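Local structure of putative phosphomannomutase (1TUO) at residues 18-27 against 111-120; 104-112 against 248-256. The protein probably interconverts phosphosugars by moving a phosphate group between positions, as a magnesium-dependent member of the phosphohexose mutase family. All coordinates share one frame; numbering follows the deposited sequence.

Contact 1 of 2, residues 18-27 against 111-120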
ATOM      1  N   GLY A  18       0.967   7.957  12.471  1.00 49.05           N
ATOM      2  CA  GLY A  18      -0.250   7.562  13.155  1.00 44.84           C
ATOM      3  C   GLY A  18      -0.102   6.768  14.438  1.00 42.56           C
ATOM      4  O   GLY A  18       0.987   6.617  14.993  1.00 42.84           O
ATOM      5  N   PHE A  19      -1.236   6.268  14.910  1.00 37.90           N
ATOM      6  CA  PHE A  19      -1.301   5.474  16.120  1.00 34.03           C
ATOM      7  C   PHE A  19      -1.974   4.161  15.760  1.00 30.98           C
ATOM      8  O   PHE A  19      -2.824   4.116  14.878  1.00 30.41           O
ATOM      9  CB  PHE A  19      -2.129   6.198  17.179  1.00 34.17           C
ATOM     10  CG  PHE A  19      -2.354   5.395  18.424  1.00 35.87           C
ATOM     11  CD1 PHE A  19      -1.292   5.068  19.259  1.00 35.23           C
ATOM     12  CD2 PHE A  19      -3.629   4.949  18.756  1.00 36.13           C
ATOM     13  CE1 PHE A  19      -1.496   4.309  20.409  1.00 36.55           C
ATOM     14  CE2 PHE A  19      -3.843   4.191  19.901  1.00 35.38           C
ATOM     15  CZ  PHE A  19      -2.774   3.870  20.729  1.00 36.43           C
ATOM     16  N   ARG A  20      -1.581   3.091  16.433  1.00 27.46           N
ATOM     17  CA  ARG A  20      -2.178   1.793  16.173  1.00 25.69           C
ATOM     18  C   ARG A  20      -2.269   1.066  17.501  1.00 24.58           C
ATOM     19  O   ARG A  20      -1.489   1.330  18.414  1.00 23.42           O
ATOM     20  CB  ARG A  20      -1.316   0.989  15.197  1.00 28.67           C
ATOM     21  CG  ARG A  20      -1.946  -0.321  14.750  1.00 32.93           C
ATOM     22  CD  ARG A  20      -0.949  -1.204  14.003  1.00 37.40           C
ATOM     23  NE  ARG A  20       0.136  -1.659  14.870  1.00 41.45           N
ATOM     24  CZ  ARG A  20       1.106  -2.488  14.492  1.00 43.54           C
ATOM     25  NH1 ARG A  20       2.153  -2.143  13.762  1.00 44.56           N
ATOM     26  NH2 ARG A  20       0.793  -3.777  14.649  1.00 45.10           N
ATOM     27  N   GLY A  21      -3.231   0.163  17.610  1.00 22.27           N
ATOM     28  CA  GLY A  21      -3.372  -0.594  18.836  1.00 20.95           C
ATOM     29  C   GLY A  21      -4.442  -1.644  18.665  1.00 20.10           C
ATOM     30  O   GLY A  21      -5.099  -1.707  17.623  1.00 19.43           O
ATOM     31  N   VAL A  22      -4.604  -2.485  19.678  1.00 19.64           N
ATOM     32  CA  VAL A  22      -5.626  -3.514  19.639  1.00 18.54           C
ATOM     33  C   VAL A  22      -6.927  -2.893  20.125  1.00 18.08           C
ATOM     34  O   VAL A  22      -6.955  -2.189  21.137  1.00 18.17           O
ATOM     35  CB  VAL A  22      -5.235  -4.710  20.538  1.00 18.85           C
ATOM     36  CG1 VAL A  22      -6.432  -5.655  20.721  1.00 20.04           C
ATOM     37  CG2 VAL A  22      -4.066  -5.445  19.906  1.00 20.78           C
ATOM     38  N   ILE A  23      -7.997  -3.143  19.380  1.00 16.99           N
ATOM     39  CA  ILE A  23      -9.322  -2.625  19.701  1.00 16.21           C
ATOM     40  C   ILE A  23      -9.715  -2.997  21.131  1.00 17.94           C
ATOM     41  O   ILE A  23      -9.588  -4.149  21.531  1.00 18.70           O
ATOM     42  CB  ILE A  23     -10.350  -3.185  18.692  1.00 16.86           C
ATOM     43  CG1 ILE A  23     -10.046  -2.600  17.303  1.00 15.52           C
ATOM     44  CG2 ILE A  23     -11.768  -2.872  19.134  1.00 16.94           C
ATOM     45  CD1 ILE A  23     -10.648  -3.379  16.134  1.00 15.32           C
ATOM     46  N   ALA A  24     -10.171  -2.004  21.890  1.00 17.33           N
ATOM     47  CA  ALA A  24     -10.592  -2.192  23.283  1.00 19.30           C
ATOM     48  C   ALA A  24      -9.452  -2.367  24.285  1.00 19.36           C
ATOM     49  O   ALA A  24      -9.701  -2.486  25.488  1.00 19.75           O
ATOM     50  CB  ALA A  24     -11.578  -3.369  23.395  1.00 18.27           C
ATOM     51  N   ARG A  25      -8.210  -2.403  23.809  1.00 18.78           N
ATOM     52  CA  ARG A  25      -7.073  -2.502  24.722  1.00 20.63           C
ATOM     53  C   ARG A  25      -6.432  -1.120  24.689  1.00 20.30           C
ATOM     54  O   ARG A  25      -6.791  -0.249  25.484  1.00 20.45           O
ATOM     55  CB  ARG A  25      -6.076  -3.572  24.270  1.00 22.70           C
ATOM     56  CG  ARG A  25      -4.919  -3.774  25.253  1.00 27.37           C
ATOM     57  CD  ARG A  25      -4.087  -4.998  24.891  1.00 31.04           C
ATOM     58  NE  ARG A  25      -4.804  -6.235  25.186  1.00 33.02           N
ATOM     59  CZ  ARG A  25      -4.760  -7.326  24.428  1.00 35.06           C
ATOM     60  NH1 ARG A  25      -4.033  -7.338  23.318  1.00 35.26           N
ATOM     61  NH2 ARG A  25      -5.448  -8.408  24.778  1.00 34.35           N
ATOM     62  N   GLU A  26      -5.510  -0.910  23.752  1.00 20.35           N
ATOM     63  CA  GLU A  26      -4.870   0.395  23.615  1.00 21.66           C
ATOM     64  C   GLU A  26      -5.733   1.309  22.738  1.00 19.99           C
ATOM     65  O   GLU A  26      -5.742   2.526  22.922  1.00 20.40           O
ATOM     66  CB  GLU A  26      -3.480   0.263  22.982  1.00 24.32           C
ATOM     67  CG  GLU A  26      -2.558  -0.695  23.713  1.00 26.89           C
ATOM     68  CD  GLU A  26      -2.461  -2.030  23.015  1.00 27.81           C
ATOM     69  OE1 GLU A  26      -3.411  -2.395  22.292  1.00 26.50           O
ATOM     70  OE2 GLU A  26      -1.436  -2.719  23.193  1.00 31.91           O
ATOM     71  N   PHE A  27      -6.455   0.725  21.785  1.00 19.23           N
ATOM     72  CA  PHE A  27      -7.293   1.525  20.896  1.00 18.69           C
ATOM     73  C   PHE A  27      -8.730   1.550  21.401  1.00 18.31           C
ATOM     74  O   PHE A  27      -9.538   0.687  21.056  1.00 20.02           O
ATOM     75  CB  PHE A  27      -7.261   0.978  19.470  1.00 18.66           C
ATOM     76  CG  PHE A  27      -7.645   1.997  18.432  1.00 19.78           C
ATOM     77  CD1 PHE A  27      -6.693   2.872  17.922  1.00 20.59           C
ATOM     78  CD2 PHE A  27      -8.962   2.129  18.023  1.00 19.96           C
ATOM     79  CE1 PHE A  27      -7.061   3.874  17.013  1.00 22.42           C
ATOM     80  CE2 PHE A  27      -9.339   3.125  17.118  1.00 19.59           C
ATOM     81  CZ  PHE A  27      -8.383   3.996  16.616  1.00 21.07           C
ATOM     82  N   ASN A 111      -2.978  -5.432   8.723  1.00 20.17           N
ATOM     83  CA  ASN A 111      -2.805  -6.125   9.994  1.00 21.14           C
ATOM     84  C   ASN A 111      -3.965  -7.019  10.412  1.00 19.54           C
ATOM     85  O   ASN A 111      -5.064  -6.928   9.873  1.00 18.81           O
ATOM     86  CB  ASN A 111      -2.524  -5.108  11.095  1.00 22.57           C
ATOM     87  CG  ASN A 111      -1.159  -4.479  10.958  1.00 26.88           C
ATOM     88  OD1 ASN A 111      -0.147  -5.181  10.885  1.00 31.72           O
ATOM     89  ND2 ASN A 111      -1.115  -3.155  10.925  1.00 29.37           N
ATOM     90  N   PRO A 112      -3.721  -7.913  11.386  1.00 20.45           N
ATOM     91  CA  PRO A 112      -4.769  -8.815  11.862  1.00 20.31           C
ATOM     92  C   PRO A 112      -6.010  -8.022  12.282  1.00 19.56           C
ATOM     93  O   PRO A 112      -5.912  -6.856  12.669  1.00 19.84           O
ATOM     94  CB  PRO A 112      -4.092  -9.534  13.026  1.00 21.02           C
ATOM     95  CG  PRO A 112      -2.664  -9.635  12.550  1.00 20.36           C
ATOM     96  CD  PRO A 112      -2.423  -8.235  12.004  1.00 20.60           C
ATOM     97  N   PRO A 113      -7.187  -8.662  12.239  1.00 19.71           N
ATOM     98  CA  PRO A 113      -8.494  -8.092  12.583  1.00 19.98           C
ATOM     99  C   PRO A 113      -8.627  -7.305  13.888  1.00 17.92           C
ATOM    100  O   PRO A 113      -9.382  -6.333  13.949  1.00 18.43           O
ATOM    101  CB  PRO A 113      -9.413  -9.313  12.580  1.00 21.17           C
ATOM    102  CG  PRO A 113      -8.787 -10.216  11.602  1.00 20.86           C
ATOM    103  CD  PRO A 113      -7.321 -10.093  11.905  1.00 20.88           C
ATOM    104  N   GLN A 114      -7.918  -7.730  14.926  1.00 18.46           N
ATOM    105  CA  GLN A 114      -8.026  -7.066  16.220  1.00 18.77           C
ATOM    106  C   GLN A 114      -7.408  -5.673  16.283  1.00 18.65           C
ATOM    107  O   GLN A 114      -7.626  -4.951  17.252  1.00 16.40           O
ATOM    108  CB  GLN A 114      -7.411  -7.931  17.333  1.00 20.43           C
ATOM    109  CG  GLN A 114      -5.920  -8.178  17.188  1.00 22.25           C
ATOM    110  CD  GLN A 114      -5.610  -9.414  16.370  1.00 23.04           C
ATOM    111  OE1 GLN A 114      -6.329  -9.744  15.427  1.00 25.12           O
ATOM    112  NE2 GLN A 114      -4.527 -10.101  16.724  1.00 25.68           N
ATOM    113  N   TYR A 115      -6.652  -5.292  15.256  1.00 16.66           N
ATOM    114  CA  TYR A 115      -6.014  -3.978  15.248  1.00 17.33           C
ATOM    115  C   TYR A 115      -6.781  -2.895  14.515  1.00 15.48           C
ATOM    116  O   TYR A 115      -7.507  -3.159  13.564  1.00 17.33           O
ATOM    117  CB  TYR A 115      -4.627  -4.040  14.603  1.00 19.03           C
ATOM    118  CG  TYR A 115      -3.628  -4.876  15.350  1.00 22.39           C
ATOM    119  CD1 TYR A 115      -3.478  -6.233  15.068  1.00 23.47           C
ATOM    120  CD2 TYR A 115      -2.827  -4.310  16.343  1.00 23.16           C
ATOM    121  CE1 TYR A 115      -2.550  -7.007  15.759  1.00 24.80           C
ATOM    122  CE2 TYR A 115      -1.899  -5.074  17.039  1.00 25.70           C
ATOM    123  CZ  TYR A 115      -1.765  -6.419  16.742  1.00 26.47           C
ATOM    124  OH  TYR A 115      -0.844  -7.175  17.429  1.00 29.95           O
ATOM    125  N   LEU A 116      -6.595  -1.666  14.978  1.00 17.13           N
ATOM    126  CA  LEU A 116      -7.188  -0.505  14.336  1.00 16.76           C
ATOM    127  C   LEU A 116      -6.189   0.617  14.601  1.00 17.90           C
ATOM    128  O   LEU A 116      -5.271   0.471  15.413  1.00 17.65           O
ATOM    129  CB  LEU A 116      -8.572  -0.193  14.917  1.00 17.18           C
ATOM    130  CG  LEU A 116      -9.534   0.684  14.091  1.00 22.29           C
ATOM    131  CD1 LEU A 116      -9.257   0.572  12.595  1.00 18.53           C
ATOM    132  CD2 LEU A 116     -10.970   0.272  14.394  1.00 21.34           C
ATOM    133  N   GLY A 117      -6.332   1.725  13.894  1.00 16.96           N
ATOM    134  CA  GLY A 117      -5.404   2.811  14.104  1.00 17.60           C
ATOM    135  C   GLY A 117      -5.892   4.012  13.348  1.00 16.12           C
ATOM    136  O   GLY A 117      -6.931   3.958  12.694  1.00 16.04           O
ATOM    137  N   VAL A 118      -5.153   5.104  13.467  1.00 17.75           N
ATOM    138  CA  VAL A 118      -5.500   6.317  12.758  1.00 17.79           C
ATOM    139  C   VAL A 118      -4.277   6.716  11.948  1.00 16.79           C
ATOM    140  O   VAL A 118      -3.172   6.820  12.481  1.00 18.90           O
ATOM    141  CB  VAL A 118      -5.879   7.462  13.720  1.00 18.12           C
ATOM    142  CG1 VAL A 118      -6.315   8.684  12.910  1.00 20.35           C
ATOM    143  CG2 VAL A 118      -7.009   7.018  14.650  1.00 21.10           C
ATOM    144  N   LYS A 119      -4.472   6.893  10.649  1.00 16.97           N
ATOM    145  CA  LYS A 119      -3.388   7.293   9.760  1.00 17.49           C
ATOM    146  C   LYS A 119      -3.736   8.666   9.189  1.00 15.58           C
ATOM    147  O   LYS A 119      -4.772   8.836   8.541  1.00 16.80           O
ATOM    148  CB  LYS A 119      -3.217   6.270   8.640  1.00 19.29           C
ATOM    149  CG  LYS A 119      -2.631   4.941   9.117  1.00 24.32           C
ATOM    150  CD  LYS A 119      -2.172   4.093   7.943  1.00 26.18           C
ATOM    151  CE  LYS A 119      -1.382   2.884   8.401  1.00 29.75           C
ATOM    152  NZ  LYS A 119      -0.915   2.079   7.239  1.00 30.44           N
ATOM    153  N   PHE A 120      -2.851   9.628   9.427  1.00 15.68           N
ATOM    154  CA  PHE A 120      -3.053  11.009   8.995  1.00 15.48           C
ATOM    155  C   PHE A 120      -2.438  11.319   7.637  1.00 15.76           C
ATOM    156  O   PHE A 120      -1.371  10.811   7.288  1.00 15.79           O
ATOM    157  CB  PHE A 120      -2.469  11.965  10.043  1.00 16.98           C
ATOM    158  CG  PHE A 120      -3.141  11.872  11.386  1.00 17.17           C
ATOM    159  CD1 PHE A 120      -4.441  12.329  11.557  1.00 16.81           C
ATOM    160  CD2 PHE A 120      -2.476  11.313  12.474  1.00 18.21           C
ATOM    161  CE1 PHE A 120      -5.084  12.237  12.796  1.00 18.97           C
ATOM    162  CE2 PHE A 120      -3.115  11.215  13.726  1.00 19.42           C
ATOM    163  CZ  PHE A 120      -4.418  11.679  13.880  1.00 18.30           C
TER

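Contact 2 of 2, residues 104-112 against 248-256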
ATOM      1  N   ALA A 104      -7.881  12.041   8.030  1.00 16.05           N
ATOM      2  CA  ALA A 104      -7.622  11.019   9.033  1.00 15.31           C
ATOM      3  C   ALA A 104      -8.313   9.757   8.560  1.00 13.46           C
ATOM      4  O   ALA A 104      -9.484   9.784   8.201  1.00 16.22           O
ATOM      5  CB  ALA A 104      -8.177  11.446  10.381  1.00 16.90           C
ATOM      6  N   MET A 105      -7.585   8.653   8.554  1.00 15.23           N
ATOM      7  CA  MET A 105      -8.164   7.393   8.112  1.00 15.23           C
ATOM      8  C   MET A 105      -8.115   6.345   9.222  1.00 14.33           C
ATOM      9  O   MET A 105      -7.070   6.046   9.783  1.00 16.01           O
ATOM     10  CB  MET A 105      -7.373   6.904   6.898  1.00 15.76           C
ATOM     11  CG  MET A 105      -7.863   5.547   6.389  1.00 18.35           C
ATOM     12  SD  MET A 105      -9.376   5.686   5.427  1.00 18.79           S
ATOM     13  CE  MET A 105      -9.700   3.929   5.221  1.00 17.86           C
ATOM     14  N   LEU A 106      -9.284   5.793   9.531  1.00 14.66           N
ATOM     15  CA  LEU A 106      -9.380   4.754  10.548  1.00 14.46           C
ATOM     16  C   LEU A 106      -9.111   3.436   9.830  1.00 14.72           C
ATOM     17  O   LEU A 106      -9.950   2.937   9.068  1.00 15.18           O
ATOM     18  CB  LEU A 106     -10.775   4.739  11.187  1.00 16.45           C
ATOM     19  CG  LEU A 106     -11.026   5.685  12.373  1.00 17.27           C
ATOM     20  CD1 LEU A 106     -10.204   5.219  13.578  1.00 18.16           C
ATOM     21  CD2 LEU A 106     -10.672   7.127  11.994  1.00 18.93           C
ATOM     22  N   THR A 107      -7.920   2.895  10.056  1.00 15.66           N
ATOM     23  CA  THR A 107      -7.523   1.646   9.435  1.00 14.53           C
ATOM     24  C   THR A 107      -6.260   1.102  10.081  1.00 15.21           C
ATOM     25  O   THR A 107      -5.520   1.838  10.736  1.00 15.30           O
ATOM     26  CB  THR A 107      -7.246   1.843   7.915  1.00 14.83           C
ATOM     27  OG1 THR A 107      -7.004   0.574   7.299  1.00 15.32           O
ATOM     28  CG2 THR A 107      -6.017   2.725   7.700  1.00 15.26           C
ATOM     29  N   ALA A 108      -6.051  -0.200   9.906  1.00 14.50           N
ATOM     30  CA  ALA A 108      -4.860  -0.884  10.384  1.00 17.09           C
ATOM     31  C   ALA A 108      -4.335  -1.645   9.163  1.00 17.75           C
ATOM     32  O   ALA A 108      -3.609  -2.637   9.272  1.00 18.40           O
ATOM     33  CB  ALA A 108      -5.185  -1.838  11.529  1.00 18.22           C
ATOM     34  N   SER A 109      -4.755  -1.166   7.992  1.00 18.58           N
ATOM     35  CA  SER A 109      -4.306  -1.687   6.705  1.00 18.07           C
ATOM     36  C   SER A 109      -4.338  -3.206   6.524  1.00 19.64           C
ATOM     37  O   SER A 109      -5.404  -3.799   6.410  1.00 19.65           O
ATOM     38  CB  SER A 109      -2.889  -1.142   6.447  1.00 20.41           C
ATOM     39  OG  SER A 109      -2.427  -1.405   5.130  1.00 20.57           O
ATOM     40  N   HIS A 110      -3.165  -3.824   6.504  1.00 19.29           N
ATOM     41  CA  HIS A 110      -3.047  -5.268   6.290  1.00 21.99           C
ATOM     42  C   HIS A 110      -2.880  -6.083   7.571  1.00 21.02           C
ATOM     43  O   HIS A 110      -2.668  -7.292   7.513  1.00 21.94           O
ATOM     44  CB  HIS A 110      -1.846  -5.526   5.387  1.00 25.02           C
ATOM     45  CG  HIS A 110      -0.551  -5.097   5.998  1.00 29.56           C
ATOM     46  ND1 HIS A 110       0.228  -5.941   6.760  1.00 31.87           N
ATOM     47  CD2 HIS A 110       0.066  -3.892   6.022  1.00 32.72           C
ATOM     48  CE1 HIS A 110       1.269  -5.274   7.227  1.00 33.68           C
ATOM     49  NE2 HIS A 110       1.193  -4.028   6.794  1.00 34.06           N
ATOM     50  N   ASN A 111      -2.978  -5.432   8.723  1.00 20.17           N
ATOM     51  CA  ASN A 111      -2.805  -6.125   9.994  1.00 21.14           C
ATOM     52  C   ASN A 111      -3.965  -7.019  10.412  1.00 19.54           C
ATOM     53  O   ASN A 111      -5.064  -6.928   9.873  1.00 18.81           O
ATOM     54  CB  ASN A 111      -2.524  -5.108  11.095  1.00 22.57           C
ATOM     55  CG  ASN A 111      -1.159  -4.479  10.958  1.00 26.88           C
ATOM     56  OD1 ASN A 111      -0.147  -5.181  10.885  1.00 31.72           O
ATOM     57  ND2 ASN A 111      -1.115  -3.155  10.925  1.00 29.37           N
ATOM     58  N   PRO A 112      -3.721  -7.913  11.386  1.00 20.45           N
ATOM     59  CA  PRO A 112      -4.769  -8.815  11.862  1.00 20.31           C
ATOM     60  C   PRO A 112      -6.010  -8.022  12.282  1.00 19.56           C
ATOM     61  O   PRO A 112      -5.912  -6.856  12.669  1.00 19.84           O
ATOM     62  CB  PRO A 112      -4.092  -9.534  13.026  1.00 21.02           C
ATOM     63  CG  PRO A 112      -2.664  -9.635  12.550  1.00 20.36           C
ATOM     64  CD  PRO A 112      -2.423  -8.235  12.004  1.00 20.60           C
ATOM     65  N   THR A 248      -6.655  -7.063  -3.136  1.00 17.20           N
ATOM     66  CA  THR A 248      -6.350  -5.812  -2.457  1.00 17.15           C
ATOM     67  C   THR A 248      -6.382  -6.055  -0.949  1.00 16.79           C
ATOM     68  O   THR A 248      -7.183  -6.857  -0.462  1.00 16.05           O
ATOM     69  CB  THR A 248      -7.357  -4.698  -2.849  1.00 17.60           C
ATOM     70  OG1 THR A 248      -8.701  -5.178  -2.713  1.00 17.15           O
ATOM     71  CG2 THR A 248      -7.124  -4.260  -4.286  1.00 17.94           C
ATOM     72  N   ASP A 249      -5.496  -5.394  -0.212  1.00 15.97           N
ATOM     73  CA  ASP A 249      -5.474  -5.591   1.231  1.00 15.99           C
ATOM     74  C   ASP A 249      -6.616  -4.865   1.943  1.00 15.83           C
ATOM     75  O   ASP A 249      -7.507  -4.301   1.301  1.00 16.38           O
ATOM     76  CB  ASP A 249      -4.117  -5.186   1.829  1.00 17.26           C
ATOM     77  CG  ASP A 249      -3.922  -3.684   1.920  1.00 19.35           C
ATOM     78  OD1 ASP A 249      -3.098  -3.274   2.764  1.00 18.61           O
ATOM     79  OD2 ASP A 249      -4.559  -2.920   1.158  1.00 17.22           O
ATOM     80  N   GLY A 250      -6.577  -4.888   3.271  1.00 16.52           N
ATOM     81  CA  GLY A 250      -7.621  -4.286   4.081  1.00 15.81           C
ATOM     82  C   GLY A 250      -8.151  -2.931   3.661  1.00 15.94           C
ATOM     83  O   GLY A 250      -9.369  -2.737   3.591  1.00 17.63           O
ATOM     84  N   ASP A 251      -7.250  -1.987   3.402  1.00 14.55           N
ATOM     85  CA  ASP A 251      -7.656  -0.639   3.005  1.00 14.53           C
ATOM     86  C   ASP A 251      -7.316  -0.343   1.543  1.00 15.84           C
ATOM     87  O   ASP A 251      -7.397   0.801   1.075  1.00 15.68           O
ATOM     88  CB  ASP A 251      -6.997   0.392   3.941  1.00 13.71           C
ATOM     89  CG  ASP A 251      -5.478   0.380   3.859  1.00 17.00           C
ATOM     90  OD1 ASP A 251      -4.891  -0.674   3.514  1.00 17.03           O
ATOM     91  OD2 ASP A 251      -4.864   1.425   4.168  1.00 18.32           O
ATOM     92  N   ALA A 252      -6.960  -1.402   0.829  1.00 14.40           N
ATOM     93  CA  ALA A 252      -6.615  -1.340  -0.582  1.00 15.97           C
ATOM     94  C   ALA A 252      -5.493  -0.382  -0.962  1.00 17.79           C
ATOM     95  O   ALA A 252      -5.536   0.226  -2.034  1.00 18.24           O
ATOM     96  CB  ALA A 252      -7.872  -1.039  -1.419  1.00 15.80           C
ATOM     97  N   ASP A 253      -4.487  -0.227  -0.106  1.00 18.30           N
ATOM     98  CA  ASP A 253      -3.374   0.622  -0.511  1.00 19.80           C
ATOM     99  C   ASP A 253      -2.272  -0.292  -1.051  1.00 20.57           C
ATOM    100  O   ASP A 253      -1.272   0.176  -1.599  1.00 19.82           O
ATOM    101  CB  ASP A 253      -2.857   1.503   0.644  1.00 21.95           C
ATOM    102  CG  ASP A 253      -2.137   0.724   1.722  1.00 23.13           C
ATOM    103  OD1 ASP A 253      -1.416   1.374   2.512  1.00 26.67           O
ATOM    104  OD2 ASP A 253      -2.289  -0.511   1.794  1.00 24.00           O
ATOM    105  N   ARG A 254      -2.481  -1.603  -0.918  1.00 19.72           N
ATOM    106  CA  ARG A 254      -1.525  -2.611  -1.397  1.00 22.11           C
ATOM    107  C   ARG A 254      -2.242  -3.697  -2.199  1.00 21.22           C
ATOM    108  O   ARG A 254      -3.434  -3.929  -2.013  1.00 19.21           O
ATOM    109  CB  ARG A 254      -0.824  -3.299  -0.223  1.00 23.89           C
ATOM    110  CG  ARG A 254      -0.123  -2.376   0.756  1.00 30.34           C
ATOM    111  CD  ARG A 254       0.441  -3.173   1.924  1.00 33.00           C
ATOM    112  NE  ARG A 254       1.195  -2.331   2.847  1.00 38.31           N
ATOM    113  CZ  ARG A 254       1.987  -2.796   3.807  1.00 41.09           C
ATOM    114  NH1 ARG A 254       2.133  -4.104   3.975  1.00 42.33           N
ATOM    115  NH2 ARG A 254       2.635  -1.953   4.603  1.00 43.77           N
ATOM    116  N   VAL A 255      -1.509  -4.376  -3.078  1.00 20.31           N
ATOM    117  CA  VAL A 255      -2.110  -5.451  -3.853  1.00 22.47           C
ATOM    118  C   VAL A 255      -1.171  -6.639  -3.997  1.00 21.67           C
ATOM    119  O   VAL A 255       0.055  -6.501  -3.917  1.00 23.17           O
ATOM    120  CB  VAL A 255      -2.511  -4.990  -5.278  1.00 24.61           C
ATOM    121  CG1 VAL A 255      -3.530  -3.877  -5.201  1.00 27.55           C
ATOM    122  CG2 VAL A 255      -1.281  -4.546  -6.050  1.00 26.56           C
ATOM    123  N   GLY A 256      -1.769  -7.809  -4.186  1.00 19.87           N
ATOM    124  CA  GLY A 256      -1.017  -9.029  -4.399  1.00 19.20           C
ATOM    125  C   GLY A 256      -1.619  -9.616  -5.664  1.00 18.37           C
ATOM    126  O   GLY A 256      -2.786  -9.355  -5.969  1.00 19.71           O
TER

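Contact 1 of 2, residues 18-27 against 111-120
A first torsion of -158° swings the Phe27 ring away from its backbone N and against strand 115-120. Leu116 CB sits over one face of that ring, 4.2 Å from its centroid, a CH-pi contact. Gly117 N lies over the same face, 3.8 Å above the ring plane of Phe27 and offset toward the rim. At the ring's edge, Phe27 CZ meets Val118 CG2 at 3.9 Å. Arg20 leaves from the opposite face of the sheet. Its chain runs out extended and then bends at chi3 (66°), which brings NH2 over a face of the Tyr115 ring, 3.8 Å from Tyr115 CE2, with the guanidinium plane turned 76° to the ring. Asn111 lies over one face of the guanidinium, and its ND2 is 3.6 Å from Arg20 CD.

Underneath is an antiparallel pairing that adds strand 19-22 to the sheet of the alpha/beta/alpha domain I. Phe19 with Val118 and Gly21 with Leu116 are hydrogen-bonded pairs, each joined in both directions; Gly21 N donates to Leu116 O at 3.0 Å. Between them Arg20 faces Gly117 as a non-hydrogen-bonded pair. A side chain on Gly117 would run into Phe19 O.

Past the strand's end the pairing carries on into the turn: Ile23 N gives a nearly straight bond to Gln114 O, 2.8 Å away, within the type I turn that runs from Pro112 to Tyr115. Ile23 CG1 packs 3.7 Å from Leu116 CB, so Leu116 touches both Ile23 and Phe27. Val22 CG2 makes an off-centre CH-pi contact with the Tyr115 ring. Beyond the two segments, Phe64 of helix 61-75 meets Phe27 edge-to-face, while Leu32 and Leu35 of helix 29-45 touch Val118.

Contact 2 of 2, residues 104-112 against 248-256
Ser109 pushes its hydroxyl in among the carboxylates of 249-254, and this is the tight, buried half of the contact. Its first torsion of -171° turns OG away from the backbone N and leaves it 3.0 Å from Asp251 OD1 and 3.1 Å from Asp249 OD1. One proton has two acceptors within reach, and the geometry does not settle which it favours. The backbones press together as well: Gly250 CA approaches Ser109 O to 3.3 Å in a CA-H...O contact, and a side chain on Gly250 would collide with that oxygen. Ser109 N donates to Thr107 OG1, an ST turn, and Thr107 OG1 is also hydrogen-bonded to Asp56. Within 248-256, Asp249 OD2 accepts a bond from Arg254 N, which comes from above the carboxylate plane; Asp251 OD2 is tied to Thr88.

On the partly exposed side, His110 meets Arg254. The closest approach, Arg254 NH1 to His110 CD2, is doubtfully short, but the extended arginine chain does carry its guanidinium over one face of the imidazole, the planes 23° apart, and no hydrogen bond joins them. Were His110 an alanine, the guanidinium would probably lose this flat neighbour and be freer to turn.

The TASHNP sequence and the DGDADR loop match the family's phosphoserine and metal-binding loops, so Ser109 is probably the residue that carries the phosphate. Asp253 OD2 stands 3.0 Å from Asp249 OD1 and 3.1 Å from Asp251 OD1; three acceptors so close together are consistent with a site for magnesium beside the serine hydroxyl.

Overall arrangement
Contact 1 and contact 2 have centres 12 Å apart and share Asn111 and Pro112, in the loop that joins strands 102-106 and 115-122. These strands are antiparallel neighbours in one sheet: Met105 N lies 2.8 Å from Lys119 O, and Thr107 N lies 3.0 Å from Gly117 O, both probable hydrogen bonds. Contact 1 stays within domain I, its centre about 17 Å from the centre of the chain. Contact 2, its centre about 7 Å from that point, reaches across to domain II and holds the probable phosphoserine and metal site. Arg58 bridges the two, bonding to Ser109 O and Tyr115 O. The probable active-site loop thus continues directly into the strand pairing with 19-22.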